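Local coordinates for protein LbaCas13a H328A (C2c2) (Lachnospiraceae bacterium NK4A179, PDB 5WLH) that binds a CRISPR RNA guide as a Cas13a effector and, like its relatives, probably processes pre-crRNA and cleaves target RNA with HEPN nuclease domains, at residues Ser285-Leu290 with Gly1229-Glu1234; Arg293-Met298 with Leu1138-Ala1143; Arg301-Val306 with Trp328-Ala333; Tyr458-Leu463 with Ala1171-Ile1176. All coordinates share one frame; numbering follows the deposited sequence. Where two conformers were deposited one is given.

Interaction 1: residues Ser285-Leu290 with Gly1229-Glu1234; sequences SDYASL and GLEIFE. With nucleotides of chain B.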
# COMPACT_ATOMS: atom_id res chain seq x y z
N SER A 285 -25.82 9.79 -15.31
CA SER A 285 -26.14 11.13 -15.78
C SER A 285 -27.39 11.68 -15.08
O SER A 285 -27.39 12.80 -14.56
CB SER A 285 -26.33 11.10 -17.29
OG SER A 285 -26.61 12.40 -17.81
N ASP A 286 -28.47 10.89 -15.06
CA ASP A 286 -29.73 11.33 -14.47
C ASP A 286 -29.63 11.52 -12.97
O ASP A 286 -30.29 12.40 -12.40
CB ASP A 286 -30.83 10.32 -14.78
CG ASP A 286 -31.22 10.32 -16.23
OD1 ASP A 286 -30.92 11.32 -16.91
OD2 ASP A 286 -31.80 9.31 -16.68
N TYR A 287 -28.82 10.68 -12.31
CA TYR A 287 -28.74 10.74 -10.86
C TYR A 287 -28.05 12.01 -10.39
O TYR A 287 -28.27 12.44 -9.25
CB TYR A 287 -28.02 9.49 -10.32
CG TYR A 287 -28.13 9.34 -8.82
CD1 TYR A 287 -29.26 8.76 -8.25
CD2 TYR A 287 -27.13 9.80 -7.98
CE1 TYR A 287 -29.39 8.64 -6.87
CE2 TYR A 287 -27.25 9.69 -6.61
CZ TYR A 287 -28.38 9.10 -6.06
OH TYR A 287 -28.52 8.99 -4.71
N ALA A 288 -27.21 12.60 -11.23
CA ALA A 288 -26.47 13.81 -10.86
C ALA A 288 -27.41 15.01 -11.00
O ALA A 288 -27.32 15.80 -11.94
CB ALA A 288 -25.23 13.96 -11.72
N SER A 289 -28.34 15.10 -10.06
CA SER A 289 -29.35 16.15 -10.03
C SER A 289 -29.29 16.85 -8.68
O SER A 289 -29.35 16.20 -7.63
CB SER A 289 -30.76 15.56 -10.26
OG SER A 289 -31.76 16.43 -9.74
N LEU A 290 -29.18 18.18 -8.70
CA LEU A 290 -29.17 18.93 -7.45
C LEU A 290 -30.50 18.81 -6.70
O LEU A 290 -30.53 18.99 -5.48
CB LEU A 290 -28.84 20.40 -7.71
CG LEU A 290 -27.57 20.54 -8.56
CD1 LEU A 290 -27.35 22.00 -8.92
CD2 LEU A 290 -26.38 19.99 -7.81
N GLY A 1229 -25.20 14.47 -3.73
CA GLY A 1229 -24.72 13.17 -4.13
C GLY A 1229 -23.95 12.41 -3.07
O GLY A 1229 -23.75 11.20 -3.23
N LEU A 1230 -23.55 13.05 -1.96
CA LEU A 1230 -22.68 12.38 -1.00
C LEU A 1230 -23.36 11.25 -0.24
O LEU A 1230 -22.66 10.48 0.43
CB LEU A 1230 -22.11 13.38 0.01
CG LEU A 1230 -21.04 14.33 -0.53
CD1 LEU A 1230 -20.37 15.05 0.61
CD2 LEU A 1230 -20.04 13.58 -1.43
N GLU A 1231 -24.69 11.11 -0.35
CA GLU A 1231 -25.35 9.91 0.16
C GLU A 1231 -24.81 8.62 -0.48
O GLU A 1231 -24.92 7.55 0.13
CB GLU A 1231 -26.86 10.02 -0.05
CG GLU A 1231 -27.31 9.87 -1.51
CD GLU A 1231 -27.23 11.17 -2.31
OE1 GLU A 1231 -26.94 12.23 -1.72
OE2 GLU A 1231 -27.44 11.10 -3.53
N ILE A 1232 -24.25 8.71 -1.70
CA ILE A 1232 -23.61 7.58 -2.37
C ILE A 1232 -22.23 7.33 -1.81
O ILE A 1232 -21.79 6.18 -1.67
CB ILE A 1232 -23.55 7.88 -3.89
CG1 ILE A 1232 -24.97 8.05 -4.44
CG2 ILE A 1232 -22.78 6.82 -4.66
CD1 ILE A 1232 -25.76 6.78 -4.39
N PHE A 1233 -21.52 8.41 -1.49
CA PHE A 1233 -20.15 8.34 -1.00
C PHE A 1233 -20.05 7.91 0.46
O PHE A 1233 -19.08 7.24 0.85
CB PHE A 1233 -19.53 9.73 -1.20
CG PHE A 1233 -18.06 9.78 -1.02
CD1 PHE A 1233 -17.21 9.52 -2.08
CD2 PHE A 1233 -17.53 10.14 0.20
CE1 PHE A 1233 -15.84 9.60 -1.91
CE2 PHE A 1233 -16.14 10.22 0.38
CZ PHE A 1233 -15.31 9.94 -0.68
N GLU A 1234 -21.03 8.26 1.27
CA GLU A 1234 -20.90 8.12 2.72
C GLU A 1234 -22.29 8.09 3.33
O GLU A 1234 -23.30 8.25 2.63
CB GLU A 1234 -20.08 9.28 3.29
CG GLU A 1234 -20.83 10.62 3.22
CD GLU A 1234 -20.00 11.82 3.64
OE1 GLU A 1234 -20.59 12.91 3.86
OE2 GLU A 1234 -18.77 11.68 3.77
P G B 2 -31.18 5.06 9.60
OP1 G B 2 -31.67 4.25 10.76
OP2 G B 2 -30.73 6.46 9.81
O5' G B 2 -30.00 4.25 8.88
C5' G B 2 -30.23 2.96 8.32
C4' G B 2 -29.08 2.47 7.47
O4' G B 2 -28.91 3.31 6.30
C3' G B 2 -27.71 2.43 8.15
O3' G B 2 -26.98 1.34 7.60
C2' G B 2 -27.07 3.72 7.69
O2' G B 2 -25.66 3.75 7.76
C1' G B 2 -27.57 3.79 6.25
N9 G B 2 -27.57 5.14 5.70
C8 G B 2 -28.25 6.20 6.24
N7 G B 2 -28.08 7.29 5.57
C5 G B 2 -27.22 6.93 4.54
C6 G B 2 -26.69 7.74 3.49
O6 G B 2 -26.88 8.94 3.30
N1 G B 2 -25.88 7.02 2.63
C2 G B 2 -25.58 5.69 2.76
N2 G B 2 -24.77 5.19 1.81
N3 G B 2 -26.07 4.91 3.75
C4 G B 2 -26.89 5.60 4.59
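Tyr287 and Glu1231 reach toward each other from opposite directions and meet through one polar bond. Tyr287 donates its hydroxyl proton to the carboxylate, OH to OE2 of Glu1231 at 2.6 Å, and OE2 accepts it on its anti lone pair, the one turned away from OE1. Ring and carboxylate planes are 54° apart, so the phenol meets the acid obliquely. Glu1231 can offer OE2 because its chain is bent at chi2 (-84°), which folds the carboxylate back toward the tyrosine. The same oxygen forms a salt bridge with Arg295, so it is held by a neutral donor and a charged one, an arrangement likely to favour the ionised acid.

The apolar part is small: CE2 of Tyr287 lies 3.5 Å from CG1 of Ile1232, and the CD1 methyl of that isoleucine approaches the hydroxyl. A tyrosine suits this place because its ring can pack against aliphatic carbon while its OH still finds an acceptor. A phenylalanine in its place would probably keep the ring packing but leave Glu1231 OE2 without one of its donors.

The segment 1229-1234 is a short helical turn in what is probably the second HEPN domain, just before helix 1239-1250, whose end begins the RX4H motif of HEPN nucleases. Gly1229 enters that turn with a positive phi, easily adopted by glycine.

Recognition of RNA uses the backbone. The carbonyl O of Glu1231 accepts from both N1 (2.7 Å) and N2 (2.9 Å) of G2 of chain B, a pair of donors on the Watson-Crick edge that marks the base as guanine.

Interaction 2: residues Arg293-Met298 with Leu1138-Ala1143; sequences RVRDDM and LGYHYA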
# COMPACT_ATOMS: atom_id res chain seq x y z
N ARG A 293 -34.98 15.28 -4.54
CA ARG A 293 -36.15 14.44 -4.75
C ARG A 293 -35.97 13.51 -5.94
O ARG A 293 -36.49 12.39 -5.92
CB ARG A 293 -37.39 15.33 -4.92
CG ARG A 293 -37.66 16.20 -3.71
CD ARG A 293 -38.73 17.26 -4.03
NE ARG A 293 -38.36 18.07 -5.19
CZ ARG A 293 -39.16 18.93 -5.80
NH1 ARG A 293 -40.41 19.10 -5.36
NH2 ARG A 293 -38.73 19.61 -6.86
N VAL A 294 -35.25 13.95 -6.97
CA VAL A 294 -34.97 13.11 -8.13
C VAL A 294 -34.08 11.94 -7.72
O VAL A 294 -34.33 10.78 -8.09
CB VAL A 294 -34.30 13.94 -9.24
CG1 VAL A 294 -33.75 13.04 -10.34
CG2 VAL A 294 -35.28 14.97 -9.82
N ARG A 295 -33.04 12.23 -6.95
CA ARG A 295 -32.15 11.18 -6.48
C ARG A 295 -32.86 10.23 -5.53
O ARG A 295 -32.71 9.00 -5.63
CB ARG A 295 -30.92 11.79 -5.80
CG ARG A 295 -30.22 12.82 -6.67
CD ARG A 295 -28.74 12.97 -6.28
NE ARG A 295 -28.49 13.23 -4.86
CZ ARG A 295 -28.66 14.40 -4.25
NH1 ARG A 295 -29.11 15.47 -4.90
NH2 ARG A 295 -28.38 14.50 -2.96
N ASP A 296 -33.65 10.77 -4.59
CA ASP A 296 -34.41 9.92 -3.68
C ASP A 296 -35.28 8.94 -4.44
O ASP A 296 -35.35 7.76 -4.09
CB ASP A 296 -35.28 10.77 -2.75
CG ASP A 296 -34.48 11.43 -1.64
OD1 ASP A 296 -33.24 11.49 -1.77
OD2 ASP A 296 -35.09 11.87 -0.64
N ASP A 297 -35.97 9.41 -5.49
CA ASP A 297 -36.85 8.52 -6.24
C ASP A 297 -36.06 7.45 -6.98
O ASP A 297 -36.49 6.29 -7.05
CB ASP A 297 -37.70 9.32 -7.21
CG ASP A 297 -38.53 8.44 -8.10
OD1 ASP A 297 -39.55 7.93 -7.61
OD2 ASP A 297 -38.14 8.25 -9.28
N MET A 298 -34.89 7.80 -7.51
CA MET A 298 -34.08 6.82 -8.23
C MET A 298 -33.49 5.79 -7.27
O MET A 298 -33.45 4.60 -7.60
CB MET A 298 -32.98 7.53 -9.01
CG MET A 298 -33.52 8.33 -10.20
SD MET A 298 -32.19 9.32 -10.90
CE MET A 298 -31.29 8.07 -11.82
N LEU A 1138 -16.16 15.98 -8.28
CA LEU A 1138 -15.89 16.36 -9.66
C LEU A 1138 -16.69 15.51 -10.63
O LEU A 1138 -17.26 16.03 -11.58
CB LEU A 1138 -14.40 16.20 -9.97
CG LEU A 1138 -13.56 17.34 -9.43
CD1 LEU A 1138 -12.09 16.99 -9.66
CD2 LEU A 1138 -13.92 18.70 -10.14
N GLY A 1139 -16.73 14.20 -10.42
CA GLY A 1139 -17.43 13.35 -11.36
C GLY A 1139 -18.93 13.59 -11.32
O GLY A 1139 -19.58 13.65 -12.37
N TYR A 1140 -19.47 13.74 -10.12
CA TYR A 1140 -20.89 13.97 -9.93
C TYR A 1140 -21.31 15.32 -10.53
O TYR A 1140 -22.26 15.40 -11.31
CB TYR A 1140 -21.19 13.89 -8.44
CG TYR A 1140 -22.59 14.24 -8.05
CD1 TYR A 1140 -23.57 13.26 -8.01
CD2 TYR A 1140 -22.94 15.54 -7.73
CE1 TYR A 1140 -24.87 13.57 -7.63
CE2 TYR A 1140 -24.24 15.87 -7.36
CZ TYR A 1140 -25.20 14.87 -7.31
OH TYR A 1140 -26.49 15.19 -6.93
N HIS A 1141 -20.59 16.39 -10.19
CA HIS A 1141 -21.00 17.68 -10.74
C HIS A 1141 -20.66 17.82 -12.21
O HIS A 1141 -21.35 18.55 -12.93
CB HIS A 1141 -20.39 18.80 -9.91
CG HIS A 1141 -20.98 18.89 -8.55
ND1 HIS A 1141 -22.24 19.42 -8.32
CD2 HIS A 1141 -20.54 18.42 -7.36
CE1 HIS A 1141 -22.51 19.33 -7.03
NE2 HIS A 1141 -21.50 18.73 -6.42
N TYR A 1142 -19.63 17.11 -12.68
CA TYR A 1142 -19.39 17.03 -14.11
C TYR A 1142 -20.56 16.37 -14.82
O TYR A 1142 -21.03 16.85 -15.86
CB TYR A 1142 -18.10 16.25 -14.38
CG TYR A 1142 -17.73 16.10 -15.84
CD1 TYR A 1142 -17.08 17.12 -16.52
CD2 TYR A 1142 -18.00 14.92 -16.51
CE1 TYR A 1142 -16.71 16.96 -17.86
CE2 TYR A 1142 -17.63 14.75 -17.84
CZ TYR A 1142 -16.97 15.77 -18.49
OH TYR A 1142 -16.60 15.59 -19.80
N ALA A 1143 -21.04 15.25 -14.27
CA ALA A 1143 -22.24 14.64 -14.81
C ALA A 1143 -23.41 15.61 -14.75
O ALA A 1143 -24.21 15.68 -15.69
CB ALA A 1143 -22.57 13.35 -14.04
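Arg295 and Tyr1140 touch over a long gap between backbones: their CA atoms, the nearest pair of the two helical segments, are 12.1 Å apart, and two long side chains have to span it. The tight spot is the tyrosine hydroxyl. CD of Arg295 sits 3.2 Å from OH of Tyr1140, near the plane of the ring and at its edge, while the same hydroxyl lies over one face of the guanidinium. Ring and guanidinium planes are almost perpendicular (87°), and a turn at chi3 (-53°) in the arginine swings its end group across the phenol. NH1 of Arg295 comes within 3.3 Å of OH of Tyr1140, yet the angle is wrong for a hydrogen bond, since the N-H groups lie in the guanidinium plane and the oxygen stands above it. The packing continues on the tyrosine's own helix, where its CD2 lies over the centre of the His1141 ring, 3.7 Å above the plane.

By contrast, Val294 and Asp296, which flank Arg295 in sequence, are exposed, so the surface beside the contact is open to solvent.

The polar ends are satisfied by other residues. Tyr1140 OH is hydrogen-bonded to Ser1228, and Arg295 reaches Glu1231 through NE, Glu292 through NH2 and the carbonyl of Ser289 through NH1. A leucine here would probably leave Glu1231 and Glu292 short of their positive mate and the tyrosine hydroxyl without the flat group beneath it.

An arginine buried in this way probably remains charged, because two acids and a carbonyl accept from its nitrogens; the phenol supplies packing over one face.

Interaction 3: residues Arg301-Val306 with Trp328-Ala333; sequences RMRRLV and WEDAAA. With nucleotides of chain B.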
# COMPACT_ATOMS: atom_id res chain seq x y z
N ARG A 301 -36.19 3.23 -6.48
CA ARG A 301 -36.38 2.21 -7.49
C ARG A 301 -35.29 1.16 -7.42
O ARG A 301 -35.55 -0.04 -7.58
CB ARG A 301 -36.42 2.83 -8.88
CG ARG A 301 -37.69 3.70 -9.10
CD ARG A 301 -37.57 4.54 -10.35
NE ARG A 301 -38.55 5.63 -10.29
CZ ARG A 301 -39.84 5.47 -10.57
NH1 ARG A 301 -40.29 4.28 -10.94
NH2 ARG A 301 -40.68 6.50 -10.50
N MET A 302 -34.05 1.59 -7.18
CA MET A 302 -32.98 0.61 -7.01
C MET A 302 -33.19 -0.22 -5.75
O MET A 302 -32.94 -1.43 -5.76
CB MET A 302 -31.63 1.34 -6.96
CG MET A 302 -30.45 0.42 -7.05
SD MET A 302 -28.88 1.34 -7.03
CE MET A 302 -28.76 1.74 -5.30
N ARG A 303 -33.68 0.40 -4.68
CA ARG A 303 -33.99 -0.35 -3.47
C ARG A 303 -35.06 -1.40 -3.73
O ARG A 303 -34.98 -2.52 -3.21
CB ARG A 303 -34.43 0.61 -2.36
CG ARG A 303 -34.76 -0.06 -1.05
CD ARG A 303 -33.53 -0.71 -0.43
NE ARG A 303 -33.90 -1.66 0.62
CZ ARG A 303 -33.04 -2.37 1.33
NH1 ARG A 303 -31.73 -2.25 1.11
NH2 ARG A 303 -33.50 -3.22 2.24
N ARG A 304 -36.09 -1.05 -4.51
CA ARG A 304 -37.14 -2.02 -4.82
C ARG A 304 -36.57 -3.22 -5.58
O ARG A 304 -37.01 -4.36 -5.38
CB ARG A 304 -38.25 -1.36 -5.63
CG ARG A 304 -39.13 -0.46 -4.78
CD ARG A 304 -40.44 -0.17 -5.49
NE ARG A 304 -41.16 0.92 -4.85
CZ ARG A 304 -41.09 2.18 -5.26
NH1 ARG A 304 -40.32 2.49 -6.30
NH2 ARG A 304 -41.78 3.12 -4.63
N LEU A 305 -35.59 -2.99 -6.45
CA LEU A 305 -34.97 -4.12 -7.13
C LEU A 305 -34.29 -5.05 -6.14
O LEU A 305 -34.36 -6.28 -6.28
CB LEU A 305 -33.96 -3.63 -8.17
CG LEU A 305 -34.58 -2.99 -9.41
CD1 LEU A 305 -33.48 -2.43 -10.31
CD2 LEU A 305 -35.40 -4.00 -10.18
N VAL A 306 -33.61 -4.49 -5.14
CA VAL A 306 -32.97 -5.33 -4.13
C VAL A 306 -34.03 -6.09 -3.34
O VAL A 306 -33.90 -7.29 -3.07
CB VAL A 306 -32.09 -4.48 -3.19
CG1 VAL A 306 -31.53 -5.34 -2.05
CG2 VAL A 306 -30.97 -3.81 -3.97
N TRP A 328 -33.59 3.77 3.78
CA TRP A 328 -32.70 3.43 4.88
C TRP A 328 -33.47 2.77 6.01
O TRP A 328 -32.93 1.89 6.69
CB TRP A 328 -31.95 4.68 5.35
CG TRP A 328 -31.53 5.58 4.21
CD1 TRP A 328 -32.07 6.79 3.88
CD2 TRP A 328 -30.49 5.33 3.25
NE1 TRP A 328 -31.43 7.31 2.77
CE2 TRP A 328 -30.46 6.43 2.36
CE3 TRP A 328 -29.58 4.28 3.05
CZ2 TRP A 328 -29.56 6.51 1.30
CZ3 TRP A 328 -28.69 4.36 2.00
CH2 TRP A 328 -28.68 5.47 1.14
N GLU A 329 -34.73 3.16 6.22
CA GLU A 329 -35.58 2.46 7.17
C GLU A 329 -35.82 1.02 6.72
O GLU A 329 -35.81 0.09 7.54
CB GLU A 329 -36.90 3.20 7.34
CG GLU A 329 -37.66 2.88 8.61
CD GLU A 329 -38.73 3.92 8.91
OE1 GLU A 329 -39.93 3.62 8.68
OE2 GLU A 329 -38.38 5.03 9.36
N ASP A 330 -36.07 0.82 5.43
CA ASP A 330 -36.23 -0.54 4.94
C ASP A 330 -34.95 -1.33 5.12
O ASP A 330 -34.98 -2.50 5.54
CB ASP A 330 -36.64 -0.56 3.48
CG ASP A 330 -36.90 -1.97 2.99
OD1 ASP A 330 -37.90 -2.57 3.44
OD2 ASP A 330 -36.08 -2.50 2.21
N ALA A 331 -33.81 -0.71 4.80
CA ALA A 331 -32.52 -1.36 4.98
C ALA A 331 -32.33 -1.78 6.43
O ALA A 331 -31.95 -2.92 6.71
CB ALA A 331 -31.40 -0.41 4.55
N ALA A 332 -32.62 -0.87 7.36
CA ALA A 332 -32.53 -1.19 8.78
C ALA A 332 -33.46 -2.35 9.14
O ALA A 332 -33.12 -3.18 9.99
CB ALA A 332 -32.86 0.04 9.62
N ALA A 333 -34.62 -2.42 8.48
CA ALA A 333 -35.59 -3.46 8.80
C ALA A 333 -35.10 -4.84 8.37
O ALA A 333 -35.25 -5.82 9.12
CB ALA A 333 -36.93 -3.14 8.13
P G B 2 -31.18 5.06 9.60
OP1 G B 2 -31.67 4.25 10.76
OP2 G B 2 -30.73 6.46 9.81
O5' G B 2 -30.00 4.25 8.88
C5' G B 2 -30.23 2.96 8.32
C4' G B 2 -29.08 2.47 7.47
O4' G B 2 -28.91 3.31 6.30
C3' G B 2 -27.71 2.43 8.15
O3' G B 2 -26.98 1.34 7.60
C2' G B 2 -27.07 3.72 7.69
O2' G B 2 -25.66 3.75 7.76
C1' G B 2 -27.57 3.79 6.25
N9 G B 2 -27.57 5.14 5.70
C8 G B 2 -28.25 6.20 6.24
N7 G B 2 -28.08 7.29 5.57
C5 G B 2 -27.22 6.93 4.54
C6 G B 2 -26.69 7.74 3.49
O6 G B 2 -26.88 8.94 3.30
N1 G B 2 -25.88 7.02 2.63
C2 G B 2 -25.58 5.69 2.76
N2 G B 2 -24.77 5.19 1.81
N3 G B 2 -26.07 4.91 3.75
C4 G B 2 -26.89 5.60 4.59
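In Arg303, CG is anti to the backbone N (chi1 -180°), and a bend at chi2 (65°) directs the remaining straight chain at Asp330, whose own CG also lies anti to its backbone N. The two side chains therefore converge in a side-on salt bridge in which both arginine donors choose one oxygen. NE reaches OD2 of Asp330 at 2.8 Å on its anti lone pair, and NH2 of Arg303 reaches the same OD2 at 2.7 Å from above the carboxylate plane. That oxygen stays close to the guanidinium plane, which is turned 73° from the carboxylate. OD1 of Asp330 is left to pair with Arg334, while NH1 of Arg303 pairs with Glu434, so the charges form a network through buried protein.

One guanidinium face is covered by the helix backbone at Ala331, whose N stands 3.6 Å above the plane of the Arg303 group, toward its rim; Trp437 adds a cation-pi contact. Ala331 is the engineered alanine that replaces histidine in this variant, and its CB is 3.9 Å from NH1 of Arg303.

On another side of helix 327-335, Trp328 spreads its indole beneath G2 of chain B, with C5 of the base over the ring centre, 3.7 Å above its plane. A broad aromatic suits a flat purine. Helix 327-335 thus forms part of the guide-RNA binding surface through this stack, with helix 292-311 bound behind it by the arginine-aspartate bridge.

Interaction 4: residues Tyr458-Leu463 with Ala1171-Ile1176; sequences YAMDEL and AILYQI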
# COMPACT_ATOMS: atom_id res chain seq x y z
N TYR A 458 -7.43 15.25 -16.78
CA TYR A 458 -7.37 15.53 -18.20
C TYR A 458 -8.31 16.62 -18.70
O TYR A 458 -8.22 16.97 -19.88
CB TYR A 458 -7.64 14.24 -18.99
CG TYR A 458 -6.71 13.11 -18.62
CD1 TYR A 458 -5.33 13.33 -18.53
CD2 TYR A 458 -7.19 11.84 -18.37
CE1 TYR A 458 -4.47 12.31 -18.19
CE2 TYR A 458 -6.33 10.80 -18.03
CZ TYR A 458 -4.98 11.05 -17.94
OH TYR A 458 -4.12 10.04 -17.61
N ALA A 459 -9.19 17.16 -17.86
CA ALA A 459 -10.13 18.18 -18.34
C ALA A 459 -10.14 19.42 -17.46
O ALA A 459 -11.14 20.14 -17.42
CB ALA A 459 -11.54 17.60 -18.48
N MET A 460 -9.03 19.70 -16.76
CA MET A 460 -8.94 20.86 -15.88
C MET A 460 -7.64 21.61 -16.12
O MET A 460 -7.06 22.18 -15.20
CB MET A 460 -9.05 20.43 -14.41
CG MET A 460 -10.36 19.72 -14.08
SD MET A 460 -11.82 20.77 -14.16
CE MET A 460 -11.58 21.84 -12.74
N ASP A 461 -7.15 21.58 -17.36
CA ASP A 461 -5.91 22.25 -17.74
C ASP A 461 -5.82 23.68 -17.20
O ASP A 461 -4.76 24.12 -16.73
CB ASP A 461 -5.82 22.26 -19.27
CG ASP A 461 -4.45 21.96 -19.79
OD1 ASP A 461 -3.49 22.64 -19.36
OD2 ASP A 461 -4.36 21.06 -20.66
N GLU A 462 -6.90 24.44 -17.29
CA GLU A 462 -6.81 25.87 -16.99
C GLU A 462 -6.81 26.17 -15.50
O GLU A 462 -6.84 27.34 -15.11
CB GLU A 462 -7.92 26.61 -17.73
CG GLU A 462 -8.03 26.14 -19.18
CD GLU A 462 -8.42 27.21 -20.18
OE1 GLU A 462 -7.93 27.18 -21.33
OE2 GLU A 462 -9.24 28.09 -19.84
N LEU A 463 -6.76 25.14 -14.64
CA LEU A 463 -6.37 25.38 -13.26
C LEU A 463 -4.93 25.88 -13.18
O LEU A 463 -4.57 26.56 -12.21
CB LEU A 463 -6.51 24.10 -12.43
CG LEU A 463 -7.91 23.54 -12.18
CD1 LEU A 463 -7.85 22.28 -11.32
CD2 LEU A 463 -8.78 24.59 -11.50
N ALA A 1171 -17.73 26.69 -13.63
CA ALA A 1171 -17.39 27.26 -12.33
C ALA A 1171 -17.44 26.22 -11.23
O ALA A 1171 -16.54 26.18 -10.38
CB ALA A 1171 -18.34 28.40 -11.98
N ILE A 1172 -18.48 25.37 -11.21
CA ILE A 1172 -18.61 24.40 -10.13
C ILE A 1172 -17.37 23.51 -10.08
O ILE A 1172 -16.89 23.18 -9.00
CB ILE A 1172 -19.89 23.56 -10.27
CG1 ILE A 1172 -19.96 22.48 -9.17
CG2 ILE A 1172 -19.96 22.89 -11.60
CD1 ILE A 1172 -20.14 23.03 -7.80
N LEU A 1173 -16.83 23.15 -11.24
CA LEU A 1173 -15.66 22.28 -11.25
C LEU A 1173 -14.43 23.00 -10.73
O LEU A 1173 -13.66 22.45 -9.95
CB LEU A 1173 -15.41 21.76 -12.67
CG LEU A 1173 -16.55 21.03 -13.34
CD1 LEU A 1173 -16.16 20.65 -14.77
CD2 LEU A 1173 -16.96 19.81 -12.52
N TYR A 1174 -14.23 24.25 -11.18
CA TYR A 1174 -13.15 25.07 -10.64
C TYR A 1174 -13.26 25.15 -9.12
O TYR A 1174 -12.28 24.95 -8.40
CB TYR A 1174 -13.21 26.48 -11.27
CG TYR A 1174 -12.20 27.41 -10.64
CD1 TYR A 1174 -12.49 28.09 -9.46
CD2 TYR A 1174 -10.94 27.56 -11.19
CE1 TYR A 1174 -11.55 28.90 -8.86
CE2 TYR A 1174 -9.98 28.39 -10.60
CZ TYR A 1174 -10.30 29.06 -9.44
OH TYR A 1174 -9.35 29.84 -8.84
N GLN A 1175 -14.46 25.46 -8.62
CA GLN A 1175 -14.62 25.72 -7.20
C GLN A 1175 -14.43 24.45 -6.38
O GLN A 1175 -13.94 24.52 -5.25
CB GLN A 1175 -15.99 26.35 -6.95
CG GLN A 1175 -16.10 27.74 -7.64
CD GLN A 1175 -15.62 28.84 -6.72
OE1 GLN A 1175 -14.45 29.22 -6.74
NE2 GLN A 1175 -16.50 29.31 -5.86
N ILE A 1176 -14.81 23.30 -6.94
CA ILE A 1176 -14.54 22.04 -6.24
C ILE A 1176 -13.04 21.85 -6.07
O ILE A 1176 -12.55 21.56 -4.98
CB ILE A 1176 -15.17 20.85 -6.98
CG1 ILE A 1176 -16.70 20.89 -6.82
CG2 ILE A 1176 -14.61 19.53 -6.40
CD1 ILE A 1176 -17.45 19.94 -7.73
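Met460 and Leu1173 make the first of two apolar contacts, crossing at about a right angle. The methyl CE of Met460 lies 3.8 Å from CB of Leu1173 and 3.5 Å from its carbonyl O, so it is laid against the helix backbone as well as the side chain. Turns at chi2 (-68°) and chi3 (-70°) curl the thioether to reach there, a shape for which flexible methionine is well suited. In the second contact, CD2 of Leu463 comes obliquely to the Tyr1174 ring, 3.7 Å from CD2 of that tyrosine.

Backbone hydrogen bonding holds Met460 and Leu463 one turn apart: Leu463 N donates to Met460 O at 3.0 Å, closing the single 3-10 turn of 461-463.

The polar end of Tyr1174 is dealt with elsewhere, its hydroxyl bonding the carbonyl of Pro1185.

The contact thus joins the loop that follows helix 429-458, ahead of strand 470-472, to the start of helix 1171-1180. That helix also packs on helix 1106-1145, through residues such as Ile1172 and Leu1173, and on helix 1205-1216.

The touching residues are mostly buried, Glu1231 being partly exposed, though the contact centres lie about 29 to 34 Å from the centre of the chain. Interactions 1 and 2 share one polar cluster, their centres only 3 Å apart. Interactions 2 and 3 both use helix 292-311 and differ in chemistry: at its start an arginine face meets a phenol, while further along an arginine edge grips a carboxylate. Interactions 1 and 3 each bring G2 of chain B to protein, through a backbone carbonyl and an indole respectively. Interaction 4, chiefly apolar, with no hydrogen bond or salt bridge between its segments, touches interaction 2, its centre about 36 Å from that of interaction 3.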